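Local coordinates for aldehyde dehydrogenase family protein (Pseudomonas syringae pv. tomato, PDB 6X9L) that oxidises long-chain aliphatic aldehydes, probably including octanal, apparently with NAD+ as the electron acceptor, at residues Ala223-Asn237 with Ala246-Gly259. The protein carries 1 engineered substitution. Residues are numbered along the deposited sequence; the frame is centred on the assembly and turned at random.
With NAD (nicotinamide-adenine-dinucleotide), chain D.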
# COMPACT_ATOMS: atom_id res chain seq x y z
N ALA A 223 8.93 3.97 12.69
CA ALA A 223 9.01 3.34 11.37
C ALA A 223 9.70 1.98 11.44
O ALA A 223 9.37 1.07 10.67
CB ALA A 223 9.73 4.26 10.38
N ALA A 224 10.64 1.83 12.38
CA ALA A 224 11.43 0.62 12.50
C ALA A 224 10.94 -0.34 13.57
O ALA A 224 11.54 -1.40 13.75
CB ALA A 224 12.89 0.97 12.79
N HIS A 225 9.88 -0.02 14.29
CA HIS A 225 9.56 -0.81 15.46
C HIS A 225 9.04 -2.18 15.05
O HIS A 225 8.16 -2.28 14.19
CB HIS A 225 8.55 -0.10 16.34
CG HIS A 225 8.50 -0.63 17.74
ND1 HIS A 225 8.00 -1.88 18.04
CD2 HIS A 225 8.89 -0.09 18.92
CE1 HIS A 225 8.09 -2.09 19.34
NE2 HIS A 225 8.62 -1.02 19.90
N PRO A 226 9.54 -3.26 15.65
CA PRO A 226 9.09 -4.61 15.27
C PRO A 226 7.66 -4.93 15.68
O PRO A 226 7.13 -5.97 15.26
CB PRO A 226 10.07 -5.53 16.01
CG PRO A 226 10.96 -4.64 16.85
CD PRO A 226 10.42 -3.27 16.83
N ASP A 227 7.02 -4.10 16.50
CA ASP A 227 5.70 -4.43 17.00
C ASP A 227 4.64 -3.50 16.45
O ASP A 227 3.49 -3.53 16.92
CB ASP A 227 5.70 -4.40 18.53
CG ASP A 227 4.63 -5.30 19.12
OD1 ASP A 227 4.10 -6.14 18.37
OD2 ASP A 227 4.32 -5.17 20.32
N ILE A 228 4.98 -2.67 15.47
CA ILE A 228 4.03 -1.77 14.83
C ILE A 228 3.62 -2.37 13.49
O ILE A 228 4.48 -2.71 12.67
CB ILE A 228 4.63 -0.36 14.68
CG1 ILE A 228 4.74 0.25 16.08
CG2 ILE A 228 3.80 0.49 13.71
CD1 ILE A 228 5.20 1.67 16.13
N ASP A 229 2.33 -2.53 13.29
CA ASP A 229 1.84 -3.24 12.12
C ASP A 229 1.64 -2.33 10.94
O ASP A 229 1.58 -2.82 9.80
CB ASP A 229 0.51 -3.92 12.46
CG ASP A 229 0.62 -4.78 13.69
OD1 ASP A 229 1.46 -5.70 13.66
OD2 ASP A 229 -0.10 -4.51 14.69
N MET A 230 1.54 -1.03 11.17
CA MET A 230 1.26 -0.08 10.12
C MET A 230 1.75 1.28 10.58
O MET A 230 1.77 1.57 11.77
CB MET A 230 -0.23 -0.01 9.79
CG MET A 230 -0.61 1.32 9.16
SD MET A 230 -2.33 1.42 8.75
CE MET A 230 -2.39 3.14 8.28
N ILE A 231 2.18 2.10 9.61
CA ILE A 231 2.58 3.48 9.85
C ILE A 231 1.95 4.36 8.77
O ILE A 231 1.93 4.01 7.58
CB ILE A 231 4.12 3.66 9.89
CG1 ILE A 231 4.47 5.10 10.29
CG2 ILE A 231 4.76 3.35 8.54
CD1 ILE A 231 5.84 5.27 10.91
N SER A 232 1.40 5.49 9.20
CA SER A 232 0.79 6.47 8.32
C SER A 232 1.44 7.82 8.58
O SER A 232 1.52 8.27 9.73
CB SER A 232 -0.73 6.56 8.54
OG SER A 232 -1.31 7.49 7.65
N ILE A 233 1.92 8.46 7.52
CA ILE A 233 2.62 9.73 7.65
C ILE A 233 2.05 10.72 6.65
O ILE A 233 1.89 10.41 5.47
CB ILE A 233 4.14 9.60 7.44
CG1 ILE A 233 4.77 11.00 7.52
CG2 ILE A 233 4.46 8.90 6.11
CD1 ILE A 233 6.27 11.03 7.75
N THR A 234 1.75 11.92 7.16
CA THR A 234 1.45 13.11 6.38
C THR A 234 2.60 14.10 6.58
O THR A 234 2.78 14.63 7.69
CB THR A 234 0.12 13.69 6.82
OG1 THR A 234 -0.91 12.74 6.53
CG2 THR A 234 -0.15 15.02 6.13
N GLY A 235 3.37 14.35 5.53
CA GLY A 235 4.54 15.20 5.64
C GLY A 235 5.24 15.39 4.31
O GLY A 235 4.64 15.25 3.24
N SER A 236 6.53 15.72 4.39
CA SER A 236 7.30 16.00 3.20
C SER A 236 7.67 14.70 2.49
O SER A 236 7.76 13.64 3.10
CB SER A 236 8.58 16.76 3.54
OG SER A 236 9.49 15.96 4.27
N ASN A 237 7.90 14.81 1.18
CA ASN A 237 8.41 13.67 0.44
C ASN A 237 9.69 13.15 1.06
O ASN A 237 9.87 11.93 1.21
CB ASN A 237 8.62 14.05 -1.02
CG ASN A 237 7.35 13.94 -1.82
OD1 ASN A 237 6.44 14.77 -1.68
ND2 ASN A 237 7.25 12.90 -2.64
N ALA A 246 12.66 2.93 6.23
CA ALA A 246 12.85 2.40 7.58
C ALA A 246 11.89 1.26 7.87
O ALA A 246 12.24 0.34 8.62
CB ALA A 246 12.69 3.51 8.63
N ALA A 247 10.69 1.30 7.27
CA ALA A 247 9.62 0.33 7.50
C ALA A 247 9.74 -0.94 6.66
O ALA A 247 9.11 -1.94 7.00
CB ALA A 247 8.27 0.97 7.22
N ALA A 248 10.52 -0.92 5.59
CA ALA A 248 10.53 -2.06 4.67
C ALA A 248 10.86 -3.38 5.35
O ALA A 248 10.13 -4.37 5.15
CB ALA A 248 11.50 -1.78 3.51
N PRO A 249 11.92 -3.50 6.17
CA PRO A 249 12.28 -4.83 6.68
C PRO A 249 11.23 -5.47 7.58
O PRO A 249 11.16 -6.70 7.64
CB PRO A 249 13.61 -4.59 7.41
CG PRO A 249 13.72 -3.12 7.56
CD PRO A 249 12.89 -2.45 6.54
N THR A 250 10.36 -4.69 8.25
CA THR A 250 9.26 -5.28 8.99
C THR A 250 7.98 -5.44 8.16
O THR A 250 7.00 -6.01 8.67
CB THR A 250 8.96 -4.46 10.22
OG1 THR A 250 8.95 -3.08 9.85
CG2 THR A 250 10.04 -4.69 11.27
N VAL A 251 7.96 -4.95 6.92
CA VAL A 251 6.87 -5.18 5.98
C VAL A 251 5.58 -4.56 6.50
O VAL A 251 4.49 -5.11 6.29
CB VAL A 251 6.69 -6.68 5.68
CG1 VAL A 251 5.80 -6.90 4.43
CG2 VAL A 251 8.03 -7.32 5.49
N LYS A 252 5.70 -3.41 7.16
CA LYS A 252 4.50 -2.71 7.60
C LYS A 252 3.68 -2.24 6.41
O LYS A 252 4.19 -2.10 5.29
CB LYS A 252 4.86 -1.50 8.46
CG LYS A 252 6.14 -1.63 9.18
CD LYS A 252 6.16 -0.73 10.39
CE LYS A 252 7.35 -1.06 11.25
NZ LYS A 252 7.06 -0.58 12.58
N ARG A 253 2.39 -2.01 6.67
CA ARG A 253 1.57 -1.19 5.79
C ARG A 253 1.98 0.27 5.94
O ARG A 253 2.06 0.79 7.05
CB ARG A 253 0.08 -1.33 6.12
CG ARG A 253 -0.75 -0.34 5.29
CD ARG A 253 -2.24 -0.64 5.34
NE ARG A 253 -2.53 -2.01 4.93
CZ ARG A 253 -3.72 -2.58 5.08
NH1 ARG A 253 -4.71 -1.90 5.64
NH2 ARG A 253 -3.90 -3.82 4.68
N VAL A 254 2.27 0.90 4.80
CA VAL A 254 2.80 2.25 4.75
C VAL A 254 1.77 3.13 4.06
O VAL A 254 1.41 2.88 2.90
CB VAL A 254 4.16 2.29 4.02
CG1 VAL A 254 4.60 3.75 3.75
CG2 VAL A 254 5.23 1.50 4.80
N THR A 255 1.30 4.15 4.77
CA THR A 255 0.38 5.13 4.21
C THR A 255 1.05 6.49 4.21
O THR A 255 1.59 6.92 5.23
CB THR A 255 -0.92 5.15 5.02
OG1 THR A 255 -1.72 4.03 4.62
CG2 THR A 255 -1.69 6.42 4.76
N GLN A 256 1.02 7.17 3.06
CA GLN A 256 1.76 8.42 2.87
C GLN A 256 0.92 9.47 2.15
O GLN A 256 0.33 9.19 1.11
CB GLN A 256 3.06 8.20 2.08
CG GLN A 256 3.96 7.13 2.67
CD GLN A 256 4.92 6.59 1.63
OE1 GLN A 256 4.51 5.85 0.73
NE2 GLN A 256 6.19 6.96 1.75
N GLU A 257 0.88 10.66 2.73
CA GLU A 257 0.25 11.84 2.15
C GLU A 257 1.36 12.87 2.08
O GLU A 257 1.78 13.41 3.11
CB GLU A 257 -0.90 12.33 3.02
CG GLU A 257 -2.00 11.32 3.27
CD GLU A 257 -3.12 11.46 2.26
OE1 GLU A 257 -3.02 12.39 1.43
OE2 GLU A 257 -4.08 10.64 2.29
N LEU A 258 1.84 13.15 0.85
CA LEU A 258 3.03 13.99 0.71
C LEU A 258 2.78 15.27 -0.09
O LEU A 258 1.68 15.84 -0.04
CB LEU A 258 4.14 13.16 0.06
CG LEU A 258 4.25 11.74 0.61
CD1 LEU A 258 5.39 11.03 -0.08
CD2 LEU A 258 4.44 11.71 2.14
N GLY A 259 3.79 15.72 -0.85
CA GLY A 259 3.74 17.02 -1.49
C GLY A 259 2.76 17.09 -2.66
O GLY A 259 2.21 16.09 -3.12
PA NAD D . 7.90 17.09 7.27
O1A NAD D . 7.96 16.07 6.18
O2A NAD D . 9.15 17.85 7.44
O5B NAD D . 7.46 16.41 8.67
C5B NAD D . 6.25 15.69 8.79
C4B NAD D . 6.28 14.81 10.05
O4B NAD D . 7.32 13.87 9.92
C3B NAD D . 6.59 15.58 11.32
O3B NAD D . 5.84 15.00 12.38
C2B NAD D . 8.07 15.35 11.55
O2B NAD D . 8.44 15.39 12.91
C1B NAD D . 8.20 13.94 11.04
N9A NAD D . 9.52 13.61 10.53
C8A NAD D . 10.46 14.44 9.96
N7A NAD D . 11.50 13.65 9.57
C5A NAD D . 11.22 12.36 9.88
C6A NAD D . 11.91 11.18 9.70
N6A NAD D . 13.03 11.16 8.99
N1A NAD D . 11.33 10.00 10.11
C2A NAD D . 10.08 9.99 10.70
N3A NAD D . 9.39 11.17 10.87
C4A NAD D . 9.97 12.33 10.47
O3 NAD D . 6.59 17.99 7.01
PN NAD D . 6.50 19.56 6.66
O1N NAD D . 7.16 19.81 5.35
O2N NAD D . 6.89 20.36 7.83
O5D NAD D . 4.88 19.52 6.48
C5D NAD D . 4.29 20.09 5.34
C4D NAD D . 4.26 19.05 4.22
O4D NAD D . 3.23 18.11 4.47
C3D NAD D . 3.95 19.70 2.89
O3D NAD D . 4.65 19.01 1.88
C2D NAD D . 2.48 19.39 2.72
O2D NAD D . 2.08 19.41 1.37
C1D NAD D . 2.39 18.00 3.34
N1N NAD D . 0.98 17.73 3.63
C2N NAD D . 0.32 16.76 2.92
C3N NAD D . -1.03 16.52 3.15
C7N NAD D . -1.79 15.48 2.39
O7N NAD D . -3.05 15.12 2.91
N7N NAD D . -1.31 14.93 1.27
C4N NAD D . -1.71 17.29 4.08
C5N NAD D . -1.04 18.28 4.78
C6N NAD D . 0.31 18.50 4.54
O HOH W 1 1.79 -5.15 8.47
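Lys252 reaches across to the turn His225-Ile228, and its ammonium ends among backbone carbonyls. NZ donates to His225 O at 2.6 Å, in the carbonyl plane on a lone pair, and more weakly to Ile228 O; Met222 O is a further acceptor. The chain of Lys252, extended beyond CG, runs its CD and CE past Ala223 O, in the last part of helix 215-224, and Ile228 O, in the turn. From there the strands 230-234 and 253-257 run parallel, 8° apart. Ile231 N donates to Arg253 O at 2.9 Å, and the pattern alternates through Thr255 and Ile233 to Gly235 N on Glu257 O. On one face Met230, CG anti to its own N (chi1 156°), stretches over Arg253 until CE lies 3.8 Å from Thr255 OG1. Ile231 and Val254 lie side by side on the other face, CG2 to CG2. Linked by helix 237-247, the two adjacent parallel strands form a beta-alpha-beta unit of the Rossmann-like NAD-binding domain, and they illustrate the rule that such strands place the cofactor at their C-terminal ends. There Asn237 OD1 accepts Gly259 N at 2.9 Å, tilted 23° from the amide plane, while its ND2 is held by Arg461 O. Thr234 CG2 touches nicotinamide C4N at 3.4 Å, and the carboxamide N7N donates weakly to Glu257 OE1 and Leu258 O. Farther out, Lys168 bonds both Ser232 OG and Thr234 OG1, and strand 143-155 pairs with 230-234.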